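PDB 2O5F: nudix hydrolase DR_0079 from Deinococcus radiodurans, which hydrolyses nucleoside 5'-di- and triphosphates to monophosphates with the help of magnesium, with a marked preference for CDP and CTP. Local coordinates for residues 8-13 and 72-77; 36-41 and 114-119; 62-67 and 153-158. All coordinates share one frame; numbering follows the deposited sequence.

Interaction 1 of 3, residues 8-13 and 72-77; sequences RLDLVN and VQSGET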
loop_
_atom_site.group_PDB
_atom_site.type_symbol
_atom_site.label_atom_id
_atom_site.label_comp_id
_atom_site.label_asym_id
_atom_site.label_seq_id
_atom_site.Cartn_x
_atom_site.Cartn_y
_atom_site.Cartn_z
ATOM N N ARG A 8 -3.438 16.961 5.757
ATOM C CA ARG A 8 -2.096 17.533 5.706
ATOM C C ARG A 8 -1.054 16.418 5.707
ATOM O O ARG A 8 -1.166 15.455 6.464
ATOM C CB ARG A 8 -1.867 18.460 6.900
ATOM C CG ARG A 8 -0.618 19.312 6.784
ATOM C CD ARG A 8 -0.712 20.527 7.695
ATOM N NE ARG A 8 -1.887 21.333 7.373
ATOM C CZ ARG A 8 -2.201 22.473 7.979
ATOM N NH1 ARG A 8 -1.422 22.949 8.944
ATOM N NH2 ARG A 8 -3.297 23.139 7.624
ATOM N N LEU A 9 -0.040 16.556 4.858
ATOM C CA LEU A 9 1.014 15.555 4.745
ATOM C C LEU A 9 2.379 16.152 5.058
ATOM O O LEU A 9 2.596 17.358 4.898
ATOM C CB LEU A 9 1.041 14.987 3.323
ATOM C CG LEU A 9 -0.302 14.544 2.738
ATOM C CD1 LEU A 9 -0.124 14.102 1.295
ATOM C CD2 LEU A 9 -0.874 13.433 3.588
ATOM N N ASP A 10 3.299 15.306 5.507
ATOM C CA ASP A 10 4.659 15.750 5.803
ATOM C C ASP A 10 5.452 15.744 4.494
ATOM O O ASP A 10 5.265 14.867 3.657
ATOM C CB ASP A 10 5.335 14.796 6.803
ATOM C CG ASP A 10 5.008 15.124 8.250
ATOM O OD1 ASP A 10 5.105 14.206 9.099
ATOM O OD2 ASP A 10 4.675 16.295 8.544
ATOM N N LEU A 11 6.314 16.741 4.314
ATOM C CA LEU A 11 7.168 16.819 3.136
ATOM C C LEU A 11 8.502 16.213 3.570
ATOM O O LEU A 11 8.982 16.491 4.669
ATOM C CB LEU A 11 7.380 18.274 2.697
ATOM C CG LEU A 11 6.233 18.997 1.990
ATOM C CD1 LEU A 11 6.544 20.491 1.903
ATOM C CD2 LEU A 11 6.029 18.403 0.594
ATOM N N VAL A 12 9.095 15.382 2.719
ATOM C CA VAL A 12 10.365 14.746 3.052
ATOM C C VAL A 12 11.392 14.929 1.946
ATOM O O VAL A 12 11.032 15.127 0.781
ATOM C CB VAL A 12 10.171 13.223 3.326
ATOM C CG1 VAL A 12 9.237 13.019 4.498
ATOM C CG2 VAL A 12 9.625 12.531 2.081
ATOM N N ASN A 13 12.668 14.878 2.322
ATOM C CA ASN A 13 13.766 15.016 1.365
ATOM C C ASN A 13 14.224 13.641 0.881
ATOM O O ASN A 13 13.597 12.628 1.186
ATOM C CB ASN A 13 14.961 15.762 1.990
ATOM C CG ASN A 13 15.552 15.038 3.198
ATOM O OD1 ASN A 13 15.446 13.820 3.332
ATOM N ND2 ASN A 13 16.198 15.795 4.074
ATOM N N VAL A 72 0.663 8.767 4.415
ATOM C CA VAL A 72 0.940 8.936 5.837
ATOM C C VAL A 72 0.602 10.389 6.179
ATOM O O VAL A 72 1.063 11.314 5.503
ATOM C CB VAL A 72 2.433 8.703 6.159
ATOM C CG1 VAL A 72 2.677 8.855 7.649
ATOM C CG2 VAL A 72 2.865 7.326 5.682
ATOM N N GLN A 73 -0.199 10.593 7.217
ATOM C CA GLN A 73 -0.581 11.945 7.608
ATOM C C GLN A 73 0.516 12.658 8.379
ATOM O O GLN A 73 1.308 12.026 9.077
ATOM C CB GLN A 73 -1.856 11.913 8.449
ATOM C CG GLN A 73 -3.051 11.349 7.711
ATOM C CD GLN A 73 -4.317 11.390 8.536
ATOM O OE1 GLN A 73 -5.350 10.850 8.133
ATOM N NE2 GLN A 73 -4.251 12.034 9.698
ATOM N N SER A 74 0.552 13.980 8.252
ATOM C CA SER A 74 1.559 14.781 8.939
ATOM C C SER A 74 1.644 14.448 10.425
ATOM O O SER A 74 0.632 14.424 11.123
ATOM C CB SER A 74 1.256 16.273 8.781
ATOM O OG SER A 74 2.190 17.049 9.505
ATOM N N GLY A 75 2.862 14.197 10.895
ATOM C CA GLY A 75 3.079 13.886 12.297
ATOM C C GLY A 75 2.896 12.418 12.629
ATOM O O GLY A 75 3.172 11.976 13.745
ATOM N N GLU A 76 2.438 11.656 11.646
ATOM C CA GLU A 76 2.189 10.238 11.828
ATOM C C GLU A 76 3.396 9.397 11.421
ATOM O O GLU A 76 4.135 9.750 10.504
ATOM C CB GLU A 76 0.968 9.866 10.992
ATOM C CG GLU A 76 0.406 8.487 11.187
ATOM C CD GLU A 76 -0.856 8.299 10.358
ATOM O OE1 GLU A 76 -0.807 8.551 9.133
ATOM O OE2 GLU A 76 -1.894 7.902 10.928
ATOM N N THR A 77 3.616 8.292 12.121
ATOM C CA THR A 77 4.726 7.422 11.766
ATOM C C THR A 77 4.186 6.400 10.760
ATOM O O THR A 77 2.974 6.289 10.580
ATOM C CB THR A 77 5.266 6.684 12.989
ATOM O OG1 THR A 77 6.492 6.027 12.646
ATOM C CG2 THR A 77 4.271 5.664 13.453
HETATM O O HOH W 1 4.858 11.388 8.291
HETATM O O HOH W 2 3.225 12.547 6.447
#

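Interaction 2 of 3, residues 36-41 and 114-119; sequences VVNAFL and SFMCVY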
loop_
_atom_site.group_PDB
_atom_site.type_symbol
_atom_site.label_atom_id
_atom_site.label_comp_id
_atom_site.label_asym_id
_atom_site.label_seq_id
_atom_site.Cartn_x
_atom_site.Cartn_y
_atom_site.Cartn_z
ATOM N N VAL A 36 4.012 7.253 1.904
ATOM C CA VAL A 36 2.817 6.419 1.854
ATOM C C VAL A 36 3.160 5.063 2.465
ATOM O O VAL A 36 4.330 4.750 2.683
ATOM C CB VAL A 36 2.325 6.185 0.398
ATOM C CG1 VAL A 36 1.967 7.520 -0.253
ATOM C CG2 VAL A 36 3.397 5.460 -0.415
ATOM N N VAL A 37 2.138 4.273 2.759
ATOM C CA VAL A 37 2.351 2.934 3.293
ATOM C C VAL A 37 1.589 1.995 2.367
ATOM O O VAL A 37 0.570 2.369 1.781
ATOM C CB VAL A 37 1.815 2.775 4.748
ATOM C CG1 VAL A 37 2.804 3.367 5.746
ATOM C CG2 VAL A 37 0.458 3.459 4.888
ATOM N N ASN A 38 2.105 0.782 2.223
ATOM C CA ASN A 38 1.483 -0.223 1.384
ATOM C C ASN A 38 1.666 -1.542 2.114
ATOM O O ASN A 38 2.671 -1.741 2.799
ATOM C CB ASN A 38 2.158 -0.282 0.009
ATOM C CG ASN A 38 1.725 0.855 -0.909
ATOM O OD1 ASN A 38 0.547 1.004 -1.211
ATOM N ND2 ASN A 38 2.682 1.658 -1.353
ATOM N N ALA A 39 0.687 -2.426 1.999
ATOM C CA ALA A 39 0.795 -3.721 2.655
ATOM C C ALA A 39 0.078 -4.779 1.852
ATOM O O ALA A 39 -0.851 -4.491 1.099
ATOM C CB ALA A 39 0.221 -3.658 4.067
ATOM N N PHE A 40 0.550 -6.008 2.015
ATOM C CA PHE A 40 -0.014 -7.156 1.351
ATOM C C PHE A 40 -0.457 -8.130 2.426
ATOM O O PHE A 40 0.258 -8.353 3.403
ATOM C CB PHE A 40 1.031 -7.836 0.467
ATOM C CG PHE A 40 1.347 -7.082 -0.787
ATOM C CD1 PHE A 40 0.414 -6.994 -1.810
ATOM C CD2 PHE A 40 2.584 -6.466 -0.951
ATOM C CE1 PHE A 40 0.706 -6.299 -2.992
ATOM C CE2 PHE A 40 2.885 -5.766 -2.129
ATOM C CZ PHE A 40 1.939 -5.686 -3.148
ATOM N N LEU A 41 -1.646 -8.681 2.248
ATOM C CA LEU A 41 -2.183 -9.677 3.160
ATOM C C LEU A 41 -1.889 -11.002 2.455
ATOM O O LEU A 41 -2.394 -11.243 1.359
ATOM C CB LEU A 41 -3.693 -9.485 3.306
ATOM C CG LEU A 41 -4.447 -10.509 4.160
ATOM C CD1 LEU A 41 -4.031 -10.356 5.620
ATOM C CD2 LEU A 41 -5.948 -10.290 4.018
ATOM N N SER A 114 6.259 7.274 -4.202
ATOM C CA SER A 114 6.616 7.991 -2.981
ATOM C C SER A 114 7.528 7.174 -2.087
ATOM O O SER A 114 7.813 6.012 -2.358
ATOM C CB SER A 114 5.357 8.299 -2.160
ATOM O OG SER A 114 4.346 8.897 -2.929
ATOM N N PHE A 115 7.974 7.802 -1.002
ATOM C CA PHE A 115 8.780 7.116 -0.015
ATOM C C PHE A 115 7.781 6.185 0.640
ATOM O O PHE A 115 6.611 6.536 0.807
ATOM C CB PHE A 115 9.344 8.118 0.987
ATOM C CG PHE A 115 10.618 8.753 0.527
ATOM C CD1 PHE A 115 11.826 8.080 0.667
ATOM C CD2 PHE A 115 10.610 10.000 -0.085
ATOM C CE1 PHE A 115 13.013 8.639 0.203
ATOM C CE2 PHE A 115 11.796 10.567 -0.553
ATOM C CZ PHE A 115 13.001 9.879 -0.404
ATOM N N MET A 116 8.215 4.991 1.005
ATOM C CA MET A 116 7.267 4.076 1.590
ATOM C C MET A 116 7.842 2.917 2.359
ATOM O O MET A 116 8.998 2.524 2.190
ATOM C CB MET A 116 6.375 3.497 0.491
ATOM C CG MET A 116 7.140 2.719 -0.575
ATOM S SD MET A 116 6.041 1.969 -1.803
ATOM C CE MET A 116 5.600 3.368 -2.821
ATOM N N CYS A 117 6.999 2.386 3.226
ATOM C CA CYS A 117 7.335 1.201 3.967
ATOM C C CYS A 117 6.249 0.248 3.493
ATOM O O CYS A 117 5.069 0.623 3.420
ATOM C CB CYS A 117 7.218 1.405 5.472
ATOM S SG CYS A 117 7.769 -0.046 6.389
ATOM N N VAL A 118 6.662 -0.964 3.143
ATOM C CA VAL A 118 5.749 -1.997 2.679
ATOM C C VAL A 118 5.727 -3.049 3.782
ATOM O O VAL A 118 6.774 -3.448 4.291
ATOM C CB VAL A 118 6.243 -2.644 1.363
ATOM C CG1 VAL A 118 5.164 -3.555 0.784
ATOM C CG2 VAL A 118 6.622 -1.563 0.363
ATOM N N TYR A 119 4.529 -3.473 4.159
ATOM C CA TYR A 119 4.353 -4.460 5.217
ATOM C C TYR A 119 3.701 -5.718 4.685
ATOM O O TYR A 119 3.105 -5.714 3.610
ATOM C CB TYR A 119 3.442 -3.894 6.302
ATOM C CG TYR A 119 3.948 -2.635 6.939
ATOM C CD1 TYR A 119 4.880 -2.682 7.979
ATOM C CD2 TYR A 119 3.497 -1.385 6.507
ATOM C CE1 TYR A 119 5.343 -1.518 8.573
ATOM C CE2 TYR A 119 3.959 -0.217 7.097
ATOM C CZ TYR A 119 4.877 -0.291 8.126
ATOM O OH TYR A 119 5.327 0.869 8.717
#

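Interaction 3 of 3, residues 62-67 and 153-158; sequences NALDVS and EAAKGD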
loop_
_atom_site.group_PDB
_atom_site.type_symbol
_atom_site.label_atom_id
_atom_site.label_comp_id
_atom_site.label_asym_id
_atom_site.label_seq_id
_atom_site.Cartn_x
_atom_site.Cartn_y
_atom_site.Cartn_z
ATOM N N ASN A 62 -12.486 -0.198 -9.742
ATOM C CA ASN A 62 -12.352 -1.320 -10.652
ATOM C C ASN A 62 -10.903 -1.683 -10.985
ATOM O O ASN A 62 -10.659 -2.560 -11.805
ATOM C CB ASN A 62 -13.172 -1.054 -11.921
ATOM C CG ASN A 62 -14.674 -1.018 -11.645
ATOM O OD1 ASN A 62 -15.162 -0.169 -10.896
ATOM N ND2 ASN A 62 -15.408 -1.952 -12.238
ATOM N N ALA A 63 -9.946 -1.028 -10.327
ATOM C CA ALA A 63 -8.531 -1.317 -10.551
ATOM C C ALA A 63 -7.935 -2.153 -9.419
ATOM O O ALA A 63 -8.276 -1.963 -8.250
ATOM C CB ALA A 63 -7.743 -0.019 -10.695
ATOM N N LEU A 64 -7.055 -3.085 -9.778
ATOM C CA LEU A 64 -6.374 -3.936 -8.802
ATOM C C LEU A 64 -5.457 -3.041 -7.973
ATOM O O LEU A 64 -4.893 -2.080 -8.491
ATOM C CB LEU A 64 -5.529 -4.982 -9.528
ATOM C CG LEU A 64 -6.299 -5.965 -10.411
ATOM C CD1 LEU A 64 -5.355 -6.641 -11.395
ATOM C CD2 LEU A 64 -6.999 -6.980 -9.524
ATOM N N ASP A 65 -5.281 -3.365 -6.696
ATOM C CA ASP A 65 -4.426 -2.550 -5.841
ATOM C C ASP A 65 -3.810 -3.384 -4.724
ATOM O O ASP A 65 -4.079 -4.577 -4.618
ATOM C CB ASP A 65 -5.261 -1.415 -5.242
ATOM C CG ASP A 65 -4.414 -0.317 -4.615
ATOM O OD1 ASP A 65 -3.186 -0.291 -4.841
ATOM O OD2 ASP A 65 -4.996 0.529 -3.906
ATOM N N VAL A 66 -2.972 -2.758 -3.901
ATOM C CA VAL A 66 -2.372 -3.462 -2.771
ATOM C C VAL A 66 -3.514 -3.739 -1.794
ATOM O O VAL A 66 -4.568 -3.092 -1.850
ATOM C CB VAL A 66 -1.303 -2.595 -2.031
ATOM C CG1 VAL A 66 -0.072 -2.405 -2.903
ATOM C CG2 VAL A 66 -1.903 -1.235 -1.664
ATOM N N SER A 67 -3.301 -4.689 -0.888
ATOM C CA SER A 67 -4.314 -5.039 0.108
ATOM C C SER A 67 -4.710 -3.832 0.959
ATOM O O SER A 67 -5.895 -3.594 1.207
ATOM C CB SER A 67 -3.785 -6.138 1.033
ATOM O OG SER A 67 -3.309 -7.259 0.284
ATOM N N GLU A 153 -4.961 -5.314 -17.685
ATOM C CA GLU A 153 -6.054 -5.123 -16.726
ATOM C C GLU A 153 -5.703 -3.946 -15.804
ATOM O O GLU A 153 -4.539 -3.763 -15.445
ATOM C CB GLU A 153 -6.290 -6.410 -15.922
ATOM C CG GLU A 153 -6.781 -7.581 -16.795
ATOM C CD GLU A 153 -7.519 -8.648 -15.990
ATOM O OE1 GLU A 153 -8.465 -8.298 -15.245
ATOM O OE2 GLU A 153 -7.179 -9.842 -16.121
ATOM N N ALA A 154 -6.706 -3.152 -15.438
ATOM C CA ALA A 154 -6.509 -1.965 -14.597
ATOM C C ALA A 154 -5.863 -2.251 -13.245
ATOM O O ALA A 154 -6.286 -3.154 -12.528
ATOM C CB ALA A 154 -7.850 -1.256 -14.395
ATOM N N ALA A 155 -4.844 -1.464 -12.899
ATOM C CA ALA A 155 -4.139 -1.636 -11.636
ATOM C C ALA A 155 -3.425 -0.367 -11.201
ATOM O O ALA A 155 -2.988 0.418 -12.035
ATOM C CB ALA A 155 -3.124 -2.753 -11.767
ATOM N N LYS A 156 -3.306 -0.176 -9.893
ATOM C CA LYS A 156 -2.590 0.980 -9.368
ATOM C C LYS A 156 -1.193 0.977 -9.960
ATOM O O LYS A 156 -0.576 -0.078 -10.106
ATOM C CB LYS A 156 -2.508 0.914 -7.847
ATOM C CG LYS A 156 -3.785 1.343 -7.185
ATOM C CD LYS A 156 -4.043 2.815 -7.452
ATOM C CE LYS A 156 -5.357 3.246 -6.847
ATOM N NZ LYS A 156 -5.431 2.894 -5.399
ATOM N N GLY A 157 -0.697 2.165 -10.282
ATOM C CA GLY A 157 0.608 2.298 -10.898
ATOM C C GLY A 157 1.822 1.633 -10.277
ATOM O O GLY A 157 2.768 1.312 -10.997
ATOM N N ASP A 158 1.832 1.426 -8.963
ATOM C CA ASP A 158 2.998 0.795 -8.340
ATOM C C ASP A 158 2.792 -0.640 -7.889
ATOM O O ASP A 158 3.700 -1.246 -7.320
ATOM C CB ASP A 158 3.487 1.614 -7.145
ATOM C CG ASP A 158 4.014 2.981 -7.545
ATOM O OD1 ASP A 158 4.559 3.122 -8.664
ATOM O OD2 ASP A 158 3.905 3.901 -6.717
HETATM O O HOH W 3 -8.456 -4.872 -12.954
#

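Interaction 1 of 3, residues 8-13 and 72-77
Asp10 grips the turn that opens the Nudix box with both carboxylate oxygens. Its OD1 accepts the backbone N of Gly75 at 2.9 Å, and the N-H points almost straight at the oxygen (178°). Its OD2 takes the hydroxyl OG of Ser74 at 2.8 Å. Both donors stand well out of the carboxylate plane, so the group lies against the turn instead of meeting it in plane. Ser74 OG is placed anti to the backbone N (chi1 177°), which brings it over the carboxylate. The Ser74 backbone takes part too: its N donates to Arg8 O at 2.9 Å and joins the two main chains. Leu9 reaches the same loop with CD2, which rests 3.5 Å from Val72 O.

Two waters fill in the contact. One donates to Asp10 OD1 and to Glu76 O. The other accepts from Asp10 N and donates to Val72 O, 2.7 Å away.

Further out, the residues from Gln73 to Glu76 form a type II turn, closed by Glu76 N to Gln73 O at 2.8 Å. The extended Glu76 side chain runs alongside the turn, and its OE1 accepts Gln73 N, while OE2 pairs with Arg84 of helix 78-90. Gly75 has a positive phi (86°), at which a CB would jam against the preceding carbonyl oxygen. Gln21 NE2, from the neighbouring strand 18-23, also binds Asp10 OD2 and helps fix the carboxylate. The N-terminal hairpin thus holds the strand-to-helix turn of the Nudix box, the start of the loop-helix-loop motif characteristic of Nudix hydrolases.

Interaction 2 of 3, residues 36-41 and 114-119
Two neighbouring parallel strands of the mixed Nudix sheet meet here, near the centre of the chain. The axes of 36-41 and 115-119 run 14° apart, 4.5 Å at closest approach. Val36 N donates to Phe115 O at 2.9 Å, and Asn38 N to Cys117 O. Asn38 O then receives Tyr119 N at 2.9 Å, and Phe40 N donates to Tyr119 O. Asn38 therefore uses both its N and its O on the partner strand, the alternation expected of a parallel pair. Alpha-carbon hydrogens add contacts between these bonds, such as Val118 CA to Asn38 O at 3.1 Å.

Val36, Asn38, Met116 and Val118 share one face. Val36 and Met116 lie side by side, with Val36 CG2 at 3.7 Å from Met116 CB. Met116 CG sits between its backbone N and carbonyl carbon (chi1 61°), which puts SD near Asn38 ND2. The bend at chi3 then turns only CE, and ND2 gives SD a weak hydrogen bond at 3.4 Å. Leu162 of helix 159-166 packs on both side chains.

Val37, Ala39, Cys117 and Tyr119 lie on the opposite face. Val37 CG1 meets the edge of the Tyr119 ring at CE2, 4.0 Å away. Ala39 CB packs against Tyr119 CB. The Tyr119 ring also stacks with Phe82 of helix 78-90 and meets Trp99 with the ring planes steeply inclined. One face of the strand pair thus carries the Nudix-box helix and the other a C-terminal helix, the alpha/beta/alpha sandwich of the Nudix fold.

Interaction 3 of 3, residues 62-67 and 153-158
The backbones of 62-65 and 154-156 run side by side, their directions 38° apart, and form a single bridge between Leu64 and Ala155. Leu64 N donates to Ala154 O at 2.9 Å, and Lys156 N to Leu64 O at 2.8 Å. In the Nudix fold of this chain, the contact ties the loop before strand 68-71 to the linker between helices 142-151 and 159-166.

The alanines pack through their methyl groups. Ala63 CB lies 3.9 Å from Ala154 CB, and Ala155 CB rests against Leu64 CB. The rest of Leu64 turns inward to Leu145 and Ile149 of helix 142-151 and to Leu159 of the last helix. A water donates to Ala154 O at 2.8 Å and, weakly, to Asn62 O.

Asp65 and Lys156 make the salt bridge. With CG trans to the main-chain N (chi1 -166°), the Asp65 carboxylate reaches the lysine. The Lys156 chain bends twice, at chi2 and chi4, and curls over that group. Replacing Asp65 with an alanine would probably leave the Lys156 ammonium without its charged mate and free to swing into solvent. Arg53 is a second, long and weak ion partner of the carboxylate. The side chain of Asp65 lies about 6 Å from that of Glu89, a probable magnesium ligand. Lys156 NZ meets Asp65 OD2 from above the carboxylate plane, at 2.8 Å.

Interaction 2 is central, its middle about 14 Å from those of interactions 1 and 3. Those two lie on opposite sides of the chain's centre, their centres about 24 Å apart. The segments alternate along the chain: 8-13, 36-41, 62-67, 72-77, 114-119, 153-158. Strand 68-71 pairs with strand 35-42 and links the loops of interactions 3 and 1. Val72 packs on Val36 and Val37, and Val12 on Phe115, joining interaction 1 to the strand pair. At the other end, Val66 touches Asn38, and Ser67 OG probably hydrogen-bonds Leu41 N. The sheet thus connects the Nudix-box turn to the loop bearing Asp65, with the side chains of Val37 and Asp65 close to those of the probable magnesium ligands Glu85 and Glu89.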